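Local coordinates for periplasmic binding protein/LacI transcriptional regulator (Burkholderia multivorans, PDB 4YLE), which probably binds a simple sugar in the periplasm and delivers it to an ABC transporter for uptake, at residues A105-V110 and K133-N138. Sequence-based numbering, arbitrary orientation.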
ATOM      1  N   ALA A 105      -3.202  -8.881 -12.214  1.00 40.67           N
ATOM      2  CA  ALA A 105      -4.498  -8.844 -12.874  1.00 41.97           C
ATOM      3  C   ALA A 105      -4.789  -7.518 -13.566  1.00 40.79           C
ATOM      4  O   ALA A 105      -5.613  -7.467 -14.471  1.00 42.54           O
ATOM      5  CB  ALA A 105      -5.592  -9.150 -11.880  1.00 41.40           C
ATOM      6  N   LEU A 106      -4.141  -6.438 -13.118  1.00 37.99           N
ATOM      7  CA  LEU A 106      -4.346  -5.146 -13.751  1.00 36.99           C
ATOM      8  C   LEU A 106      -3.483  -4.973 -15.003  1.00 39.54           C
ATOM      9  O   LEU A 106      -3.623  -3.979 -15.699  1.00 38.16           O
ATOM     10  CB  LEU A 106      -4.055  -3.997 -12.758  1.00 34.44           C
ATOM     11  CG  LEU A 106      -5.259  -3.461 -11.968  1.00 32.25           C
ATOM     12  CD1 LEU A 106      -6.233  -2.717 -12.867  1.00 33.15           C
ATOM     13  CD2 LEU A 106      -5.982  -4.595 -11.259  1.00 34.36           C
ATOM     14  N   VAL A 107      -2.599  -5.918 -15.312  1.00 40.24           N
ATOM     15  CA  VAL A 107      -1.657  -5.666 -16.404  1.00 41.50           C
ATOM     16  C   VAL A 107      -2.351  -5.614 -17.759  1.00 43.99           C
ATOM     17  O   VAL A 107      -1.986  -4.785 -18.593  1.00 44.09           O
ATOM     18  CB  VAL A 107      -0.527  -6.704 -16.448  1.00 49.51           C
ATOM     19  CG1 VAL A 107       0.373  -6.487 -17.679  1.00 52.00           C
ATOM     20  CG2 VAL A 107       0.299  -6.608 -15.175  1.00 49.23           C
ATOM     21  N   PRO A 108      -3.343  -6.490 -18.001  1.00 46.20           N
ATOM     22  CA  PRO A 108      -3.964  -6.444 -19.338  1.00 48.87           C
ATOM     23  C   PRO A 108      -4.588  -5.084 -19.696  1.00 47.70           C
ATOM     24  O   PRO A 108      -4.448  -4.604 -20.833  1.00 49.04           O
ATOM     25  CB  PRO A 108      -5.036  -7.540 -19.257  1.00 51.05           C
ATOM     26  CG  PRO A 108      -4.459  -8.533 -18.308  1.00 50.80           C
ATOM     27  CD  PRO A 108      -3.795  -7.669 -17.235  1.00 47.01           C
ATOM     28  N   VAL A 109      -5.253  -4.454 -18.734  1.00 45.11           N
ATOM     29  CA  VAL A 109      -5.943  -3.216 -19.033  1.00 44.31           C
ATOM     30  C   VAL A 109      -4.923  -2.070 -19.106  1.00 42.29           C
ATOM     31  O   VAL A 109      -5.131  -1.094 -19.829  1.00 42.58           O
ATOM     32  CB  VAL A 109      -7.059  -2.918 -17.997  1.00 42.73           C
ATOM     33  CG1 VAL A 109      -6.470  -2.575 -16.622  1.00 39.37           C
ATOM     34  CG2 VAL A 109      -7.972  -1.798 -18.502  1.00 42.99           C
ATOM     35  N   VAL A 110      -3.820  -2.183 -18.370  1.00 40.48           N
ATOM     36  CA  VAL A 110      -2.722  -1.227 -18.546  1.00 39.06           C
ATOM     37  C   VAL A 110      -2.213  -1.310 -19.976  1.00 41.79           C
ATOM     38  O   VAL A 110      -1.992  -0.286 -20.616  1.00 41.85           O
ATOM     39  CB  VAL A 110      -1.545  -1.483 -17.583  1.00 37.40           C
ATOM     40  CG1 VAL A 110      -0.307  -0.681 -17.993  1.00 36.59           C
ATOM     41  CG2 VAL A 110      -1.947  -1.162 -16.140  1.00 34.38           C
ATOM     42  N   LYS A 133       7.023  -7.768 -18.642  1.00 71.01           N
ATOM     43  CA  LYS A 133       8.058  -8.145 -19.615  1.00 70.66           C
ATOM     44  C   LYS A 133       7.501  -9.011 -20.729  1.00 66.34           C
ATOM     45  O   LYS A 133       8.055  -9.067 -21.825  1.00 64.98           O
ATOM     46  CB  LYS A 133       9.202  -8.897 -18.922  1.00 74.93           C
ATOM     47  CG  LYS A 133      10.315  -8.004 -18.369  1.00 72.60           C
ATOM     48  CD  LYS A 133      10.907  -8.578 -17.078  1.00 74.57           C
ATOM     49  CE  LYS A 133      12.024  -7.707 -16.532  1.00 71.27           C
ATOM     50  NZ  LYS A 133      11.629  -6.277 -16.401  1.00 69.65           N
ATOM     51  N   SER A 134       6.395  -9.680 -20.434  1.00 59.37           N
ATOM     52  CA  SER A 134       5.853 -10.690 -21.321  1.00 70.99           C
ATOM     53  C   SER A 134       4.773 -10.119 -22.229  1.00 68.58           C
ATOM     54  O   SER A 134       4.245 -10.819 -23.097  1.00 68.22           O
ATOM     55  CB  SER A 134       5.318 -11.851 -20.491  1.00 75.82           C
ATOM     56  OG  SER A 134       6.353 -12.382 -19.673  1.00 74.84           O
ATOM     57  N   LYS A 135       4.463  -8.842 -22.029  1.00 59.21           N
ATOM     58  CA  LYS A 135       3.623  -8.100 -22.963  1.00 59.19           C
ATOM     59  C   LYS A 135       4.409  -6.963 -23.579  1.00 58.47           C
ATOM     60  O   LYS A 135       3.838  -6.060 -24.188  1.00 57.84           O
ATOM     61  CB  LYS A 135       2.378  -7.559 -22.275  1.00 56.31           C
ATOM     62  CG  LYS A 135       1.356  -8.630 -21.934  1.00 65.31           C
ATOM     63  CD  LYS A 135      -0.062  -8.152 -22.199  1.00 66.03           C
ATOM     64  CE  LYS A 135      -0.974  -8.473 -21.031  1.00 63.40           C
ATOM     65  NZ  LYS A 135      -0.940  -9.919 -20.702  1.00 62.25           N
ATOM     66  N   ASN A 136       5.727  -7.018 -23.401  1.00 58.76           N
ATOM     67  CA  ASN A 136       6.634  -6.024 -23.961  1.00 58.42           C
ATOM     68  C   ASN A 136       6.336  -4.620 -23.458  1.00 54.50           C
ATOM     69  O   ASN A 136       6.471  -3.633 -24.187  1.00 54.33           O
ATOM     70  CB  ASN A 136       6.563  -6.070 -25.486  1.00 61.84           C
ATOM     71  CG  ASN A 136       7.915  -6.244 -26.112  1.00 74.21           C
ATOM     72  OD1 ASN A 136       8.930  -5.817 -25.556  1.00 74.71           O
ATOM     73  ND2 ASN A 136       7.945  -6.876 -27.280  1.00 76.27           N
ATOM     74  N   LEU A 137       5.960  -4.543 -22.187  1.00 51.53           N
ATOM     75  CA  LEU A 137       5.368  -3.334 -21.638  1.00 49.13           C
ATOM     76  C   LEU A 137       6.260  -2.668 -20.603  1.00 48.28           C
ATOM     77  O   LEU A 137       6.729  -3.310 -19.657  1.00 46.28           O
ATOM     78  CB  LEU A 137       4.012  -3.685 -21.029  1.00 53.79           C
ATOM     79  CG  LEU A 137       3.061  -2.573 -20.622  1.00 53.10           C
ATOM     80  CD1 LEU A 137       2.954  -1.501 -21.681  1.00 52.25           C
ATOM     81  CD2 LEU A 137       1.708  -3.210 -20.358  1.00 60.45           C
ATOM     82  N   ASN A 138       6.498  -1.375 -20.799  1.00 43.57           N
ATOM     83  CA  ASN A 138       7.255  -0.579 -19.849  1.00 40.84           C
ATOM     84  C   ASN A 138       6.331   0.336 -19.087  1.00 37.71           C
ATOM     85  O   ASN A 138       5.604   1.119 -19.685  1.00 40.83           O
ATOM     86  CB  ASN A 138       8.330   0.232 -20.573  1.00 41.80           C
ATOM     87  CG  ASN A 138       9.228   0.983 -19.615  1.00 48.17           C
ATOM     88  OD1 ASN A 138       9.317   2.212 -19.655  1.00 59.54           O
ATOM     89  ND2 ASN A 138       9.887   0.245 -18.728  1.00 46.25           N
TER
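Val110, which meets Leu137 across this contact, is held by a backbone hydrogen bond from its N to Leu106 O (3.2 Å), an i to i-4 link leading into helix 107-115. No hydrogen bond joins 105-110 to 133-138, so their interface rests on apolar contact and buries 186 Å² summed over both sides. Two side chains of 133-138 do the touching. Leu137 sends CD2 to CG1 of Val110 at 4.0 Å, the two side chains crossing at a slant. CB of Leu137 points toward the helix, and with CG anti to the backbone N (chi1 -168°) CD2 also lies 4.4 Å from CG1 of Val107. Lys135 contributes its aliphatic chain rather than its ammonium group: bends at chi2 (-140°) and chi3 (-133°) shape the chain that brings CE to 4.0 Å from CA of exposed Pro108 and 4.1 Å from CG1 of Val107. Val107 CG1 is thus approached by both residues, while Val107 itself is buried. Val107 and Leu137 both touch Leu132 of helix 129-133, and Leu137 also packs on Lys111 and Val114 farther along helix 107-115. In the larger-sheet lobe of this periplasmic-binding-protein fold, helices 107-115 and 129-133 belong to successive β-α-β crossovers linking adjacent parallel strands 95-98, 119-123 and 141-144; segment 133-138 runs out of helix 129-133 and packs against helix 107-115 before strand 141-144.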